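Local coordinates for polymerase subunit PA (Dhori virus, PDB 4CGS), which forms part of the viral RNA polymerase, its N-terminal domain being of the cap-snatching type, and probably binds RNA, at residues Phe121-Ile133 with Arg143-Asn155. Sequence-based numbering, arbitrary orientation.
Sequences FVRVSLSGQMSPI and RQDVTNFLVTIYN
S127 and G128 rest on one flank of helix 140-157, against Y154, L150 and T147, where edge strand 119-125 of the domain's mixed sheet ends in a type I turn, S125 to G128, with a G1 bulge. Strand and helix run roughly parallel (33° between axes), as layers of the α/β fold of this N-terminal polymerase domain, and no hydrogen bond joins the two segments. The Y154 ring lies flat beneath the turn: S127 CA sits 3.9 Å from the ring centroid in a CH-pi contact, almost on its normal, and S127 CB overlies the same face. Y154 reaches this place because its CG is anti to the backbone N (chi1 178°). One turn of helix earlier, L150 CD1 touches both V124 CG2, at 3.8 Å, and the S125 carbonyl oxygen, while L150 CB packs on G128 CA. At the N-terminal end of helical segment 143-155, M130 crosses R143 and T147 at about a right angle, SD lying 3.8 Å from both R143 CG and T147 CG2. Beyond this layer, I40 of helix 31-44 touches L126 and L150, and L163 touches L126 and Y154. The turn is braced from within: G128, at a positive phi of 94°, donates its N-H to S125 O, and S125 N bonds Q129 O. S125 OG accepts from Q129 N at 3.0 Å and shares a hydrogen bond with S127 OG, which is also bonded to D106 O. On the helix, T147 OG1 donates to R143 O at 2.7 Å, meeting that carbonyl from the face opposite T147 N.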
loop_
_atom_site.group_PDB
_atom_site.type_symbol
_atom_site.label_atom_id
_atom_site.label_comp_id
_atom_site.label_asym_id
_atom_site.label_seq_id
_atom_site.Cartn_x
_atom_site.Cartn_y
_atom_site.Cartn_z
ATOM N N PHE A 121 9.956 4.286 3.122
ATOM C CA PHE A 121 9.467 3.332 2.143
ATOM C C PHE A 121 9.110 2.013 2.866
ATOM O O PHE A 121 9.953 1.219 3.167
ATOM C CB PHE A 121 10.541 3.086 1.064
ATOM C CG PHE A 121 10.652 4.173 -0.028
ATOM C CD1 PHE A 121 11.097 5.436 0.323
ATOM C CD2 PHE A 121 10.293 3.949 -1.363
ATOM C CE1 PHE A 121 11.250 6.438 -0.598
ATOM C CE2 PHE A 121 10.388 4.981 -2.278
ATOM C CZ PHE A 121 10.904 6.219 -1.894
ATOM N N VAL A 122 7.812 1.803 3.025
ATOM C CA VAL A 122 7.253 0.525 3.529
ATOM C C VAL A 122 7.342 -0.464 2.405
ATOM O O VAL A 122 6.753 -0.259 1.299
ATOM C CB VAL A 122 5.801 0.719 4.021
ATOM C CG1 VAL A 122 5.071 -0.594 4.158
ATOM C CG2 VAL A 122 5.798 1.548 5.329
ATOM N N ARG A 123 8.021 -1.589 2.681
ATOM C CA ARG A 123 8.333 -2.599 1.668
ATOM C C ARG A 123 7.946 -3.951 2.219
ATOM O O ARG A 123 8.505 -4.424 3.208
ATOM C CB ARG A 123 9.811 -2.609 1.255
ATOM C CG ARG A 123 10.220 -1.435 0.325
ATOM C CD ARG A 123 11.710 -1.527 0.012
ATOM N NE ARG A 123 12.121 -0.789 -1.209
ATOM C CZ ARG A 123 12.934 0.281 -1.258
ATOM N NH1 ARG A 123 13.436 0.818 -0.130
ATOM N NH2 ARG A 123 13.300 0.788 -2.462
ATOM N N VAL A 124 6.900 -4.533 1.639
ATOM C CA VAL A 124 6.318 -5.777 2.141
ATOM C C VAL A 124 6.172 -6.749 1.020
ATOM O O VAL A 124 5.887 -6.377 -0.138
ATOM C CB VAL A 124 4.969 -5.518 2.838
ATOM C CG1 VAL A 124 5.087 -4.611 4.060
ATOM C CG2 VAL A 124 3.892 -4.971 1.918
ATOM N N SER A 125 6.245 -8.051 1.327
ATOM C CA SER A 125 6.036 -9.114 0.328
ATOM C C SER A 125 4.657 -9.647 0.424
ATOM O O SER A 125 3.981 -9.574 1.447
ATOM C CB SER A 125 7.033 -10.245 0.477
ATOM O OG SER A 125 6.663 -11.108 1.552
ATOM N N LEU A 126 4.214 -10.290 -0.660
ATOM C CA LEU A 126 2.900 -10.913 -0.674
ATOM C C LEU A 126 2.770 -11.982 0.421
ATOM O O LEU A 126 1.689 -12.225 0.937
ATOM C CB LEU A 126 2.530 -11.516 -2.068
ATOM C CG LEU A 126 2.269 -10.625 -3.293
ATOM C CD1 LEU A 126 2.141 -11.440 -4.593
ATOM C CD2 LEU A 126 1.098 -9.658 -3.117
ATOM N N SER A 127 3.886 -12.636 0.756
ATOM C CA SER A 127 3.888 -13.693 1.783
ATOM C C SER A 127 4.033 -13.132 3.170
ATOM O O SER A 127 4.203 -13.884 4.132
ATOM C CB SER A 127 5.011 -14.687 1.504
ATOM O OG SER A 127 6.206 -14.033 1.530
ATOM N N GLY A 128 3.953 -11.813 3.328
ATOM C CA GLY A 128 3.839 -11.242 4.631
ATOM C C GLY A 128 5.156 -10.818 5.273
ATOM O O GLY A 128 5.236 -10.529 6.479
ATOM N N GLN A 129 6.198 -10.793 4.471
ATOM C CA GLN A 129 7.508 -10.338 4.956
ATOM C C GLN A 129 7.624 -8.805 4.934
ATOM O O GLN A 129 7.030 -8.163 4.104
ATOM C CB GLN A 129 8.676 -10.958 4.150
ATOM C CG GLN A 129 8.655 -12.469 4.225
ATOM C CD GLN A 129 9.584 -12.941 5.305
ATOM O OE1 GLN A 129 10.786 -13.036 5.095
ATOM N NE2 GLN A 129 9.049 -13.188 6.478
ATOM N N MET A 130 8.422 -8.257 5.849
ATOM C CA MET A 130 8.626 -6.845 5.954
ATOM C C MET A 130 10.117 -6.561 5.903
ATOM O O MET A 130 10.912 -7.231 6.586
ATOM C CB MET A 130 8.103 -6.300 7.287
ATOM C CG MET A 130 6.625 -6.405 7.460
ATOM S SD MET A 130 6.076 -6.114 9.181
ATOM C CE MET A 130 6.869 -7.592 10.102
ATOM N N SER A 131 10.556 -5.529 5.162
ATOM C CA SER A 131 11.970 -5.122 5.165
ATOM C C SER A 131 12.353 -4.677 6.566
ATOM O O SER A 131 11.521 -4.294 7.384
ATOM C CB SER A 131 12.242 -4.008 4.207
ATOM O OG SER A 131 11.853 -2.757 4.699
ATOM N N PRO A 132 13.678 -4.651 6.850
ATOM C CA PRO A 132 14.121 -4.267 8.214
ATOM C C PRO A 132 13.636 -2.851 8.572
ATOM O O PRO A 132 13.220 -2.595 9.715
ATOM C CB PRO A 132 15.624 -4.343 8.090
ATOM C CG PRO A 132 15.843 -5.482 7.121
ATOM C CD PRO A 132 14.758 -5.340 6.093
ATOM N N ILE A 133 13.761 -1.875 7.659
ATOM C CA ILE A 133 13.302 -0.529 7.951
ATOM C C ILE A 133 11.787 -0.443 8.127
ATOM O O ILE A 133 11.299 0.273 8.988
ATOM C CB ILE A 133 13.702 0.467 6.857
ATOM C CG1 ILE A 133 15.223 0.755 7.011
ATOM C CG2 ILE A 133 12.847 1.784 6.896
ATOM C CD1 ILE A 133 15.513 1.829 8.039
ATOM N N ARG A 143 2.197 -3.740 12.314
ATOM C CA ARG A 143 2.781 -4.935 11.737
ATOM C C ARG A 143 1.843 -6.133 11.721
ATOM O O ARG A 143 1.711 -6.838 10.733
ATOM C CB ARG A 143 4.130 -5.337 12.449
ATOM C CG ARG A 143 5.192 -4.296 12.368
ATOM C CD ARG A 143 6.502 -4.801 12.791
ATOM N NE ARG A 143 6.549 -5.358 14.125
ATOM C CZ ARG A 143 6.778 -4.652 15.219
ATOM N NH1 ARG A 143 6.948 -3.337 15.178
ATOM N NH2 ARG A 143 6.808 -5.258 16.395
ATOM N N GLN A 144 1.125 -6.288 12.814
ATOM C CA GLN A 144 0.117 -7.350 12.908
ATOM C C GLN A 144 -0.993 -7.168 11.914
ATOM O O GLN A 144 -1.329 -8.148 11.246
ATOM C CB GLN A 144 -0.403 -7.426 14.354
ATOM C CG GLN A 144 0.519 -8.066 15.392
ATOM C CD GLN A 144 0.461 -9.577 15.201
ATOM O OE1 GLN A 144 -0.408 -10.278 15.765
ATOM N NE2 GLN A 144 1.329 -10.064 14.372
ATOM N N ASP A 145 -1.534 -5.971 11.796
ATOM C CA ASP A 145 -2.665 -5.781 10.911
ATOM C C ASP A 145 -2.273 -5.927 9.462
ATOM O O ASP A 145 -2.982 -6.556 8.649
ATOM C CB ASP A 145 -3.298 -4.437 11.145
ATOM C CG ASP A 145 -4.068 -4.306 12.437
ATOM O OD1 ASP A 145 -4.340 -5.349 13.093
ATOM O OD2 ASP A 145 -4.325 -3.153 12.831
ATOM N N VAL A 146 -1.144 -5.342 9.087
ATOM C CA VAL A 146 -0.645 -5.444 7.711
ATOM C C VAL A 146 -0.296 -6.920 7.362
ATOM O O VAL A 146 -0.740 -7.420 6.324
ATOM C CB VAL A 146 0.564 -4.536 7.492
ATOM C CG1 VAL A 146 1.293 -4.866 6.194
ATOM C CG2 VAL A 146 0.180 -3.084 7.623
ATOM N N THR A 147 0.451 -7.604 8.198
ATOM C CA THR A 147 0.871 -8.952 7.917
ATOM C C THR A 147 -0.315 -9.893 7.961
ATOM O O THR A 147 -0.369 -10.808 7.112
ATOM C CB THR A 147 1.945 -9.424 8.932
ATOM O OG1 THR A 147 1.402 -9.459 10.282
ATOM C CG2 THR A 147 3.122 -8.499 8.795
ATOM N N ASN A 148 -1.271 -9.705 8.855
ATOM C CA ASN A 148 -2.366 -10.652 8.851
ATOM C C ASN A 148 -3.166 -10.533 7.554
ATOM O O ASN A 148 -3.658 -11.561 7.038
ATOM C CB ASN A 148 -3.271 -10.411 10.064
ATOM C CG ASN A 148 -2.617 -10.815 11.378
ATOM O OD1 ASN A 148 -1.677 -11.581 11.374
ATOM N ND2 ASN A 148 -3.062 -10.222 12.497
ATOM N N PHE A 149 -3.335 -9.324 7.040
ATOM C CA PHE A 149 -4.009 -9.151 5.752
ATOM C C PHE A 149 -3.214 -9.799 4.634
ATOM O O PHE A 149 -3.762 -10.569 3.855
ATOM C CB PHE A 149 -4.209 -7.668 5.447
ATOM C CG PHE A 149 -4.548 -7.402 4.011
ATOM C CD1 PHE A 149 -5.693 -7.980 3.419
ATOM C CD2 PHE A 149 -3.664 -6.699 3.200
ATOM C CE1 PHE A 149 -5.935 -7.792 2.050
ATOM C CE2 PHE A 149 -3.932 -6.528 1.876
ATOM C CZ PHE A 149 -5.051 -7.055 1.299
ATOM N N LEU A 150 -1.914 -9.546 4.554
ATOM C CA LEU A 150 -1.099 -10.097 3.452
ATOM C C LEU A 150 -1.160 -11.624 3.477
ATOM O O LEU A 150 -1.300 -12.273 2.458
ATOM C CB LEU A 150 0.368 -9.615 3.586
ATOM C CG LEU A 150 0.567 -8.106 3.264
ATOM C CD1 LEU A 150 1.951 -7.687 3.709
ATOM C CD2 LEU A 150 0.322 -7.789 1.800
ATOM N N VAL A 151 -1.029 -12.234 4.643
ATOM C CA VAL A 151 -1.080 -13.672 4.745
ATOM C C VAL A 151 -2.447 -14.209 4.374
ATOM O O VAL A 151 -2.523 -15.348 3.808
ATOM C CB VAL A 151 -0.700 -14.092 6.187
ATOM C CG1 VAL A 151 -1.283 -15.493 6.499
ATOM C CG2 VAL A 151 0.809 -13.829 6.436
ATOM N N THR A 152 -3.502 -13.519 4.672
ATOM C CA THR A 152 -4.824 -13.936 4.272
ATOM C C THR A 152 -4.965 -13.966 2.745
ATOM O O THR A 152 -5.408 -14.994 2.157
ATOM C CB THR A 152 -5.914 -13.000 4.871
ATOM O OG1 THR A 152 -5.810 -13.036 6.282
ATOM C CG2 THR A 152 -7.290 -13.425 4.479
ATOM N N ILE A 153 -4.614 -12.893 2.067
ATOM C CA ILE A 153 -4.709 -12.901 0.615
ATOM C C ILE A 153 -3.699 -13.814 -0.063
ATOM O O ILE A 153 -4.010 -14.507 -1.041
ATOM C CB ILE A 153 -4.680 -11.503 0.009
ATOM C CG1 ILE A 153 -5.098 -11.553 -1.482
ATOM C CG2 ILE A 153 -3.424 -10.682 0.262
ATOM C CD1 ILE A 153 -5.666 -10.279 -2.051
ATOM N N TYR A 154 -2.511 -13.970 0.499
ATOM C CA TYR A 154 -1.511 -14.921 0.016
ATOM C C TYR A 154 -2.085 -16.338 0.079
ATOM O O TYR A 154 -2.030 -17.084 -0.900
ATOM C CB TYR A 154 -0.285 -14.831 0.879
ATOM C CG TYR A 154 0.813 -15.788 0.536
ATOM C CD1 TYR A 154 1.555 -15.694 -0.565
ATOM C CD2 TYR A 154 1.174 -16.775 1.462
ATOM C CE1 TYR A 154 2.640 -16.548 -0.816
ATOM C CE2 TYR A 154 2.183 -17.664 1.175
ATOM C CZ TYR A 154 2.929 -17.545 0.025
ATOM O OH TYR A 154 3.975 -18.415 -0.211
ATOM N N ASN A 155 -2.597 -16.720 1.234
ATOM C CA ASN A 155 -3.183 -18.060 1.377
ATOM C C ASN A 155 -4.395 -18.296 0.479
ATOM O O ASN A 155 -4.597 -19.408 0.002
ATOM C CB ASN A 155 -3.410 -18.386 2.830
ATOM C CG ASN A 155 -2.127 -18.755 3.492
ATOM O OD1 ASN A 155 -1.384 -19.595 2.955
ATOM N ND2 ASN A 155 -1.872 -18.131 4.678
#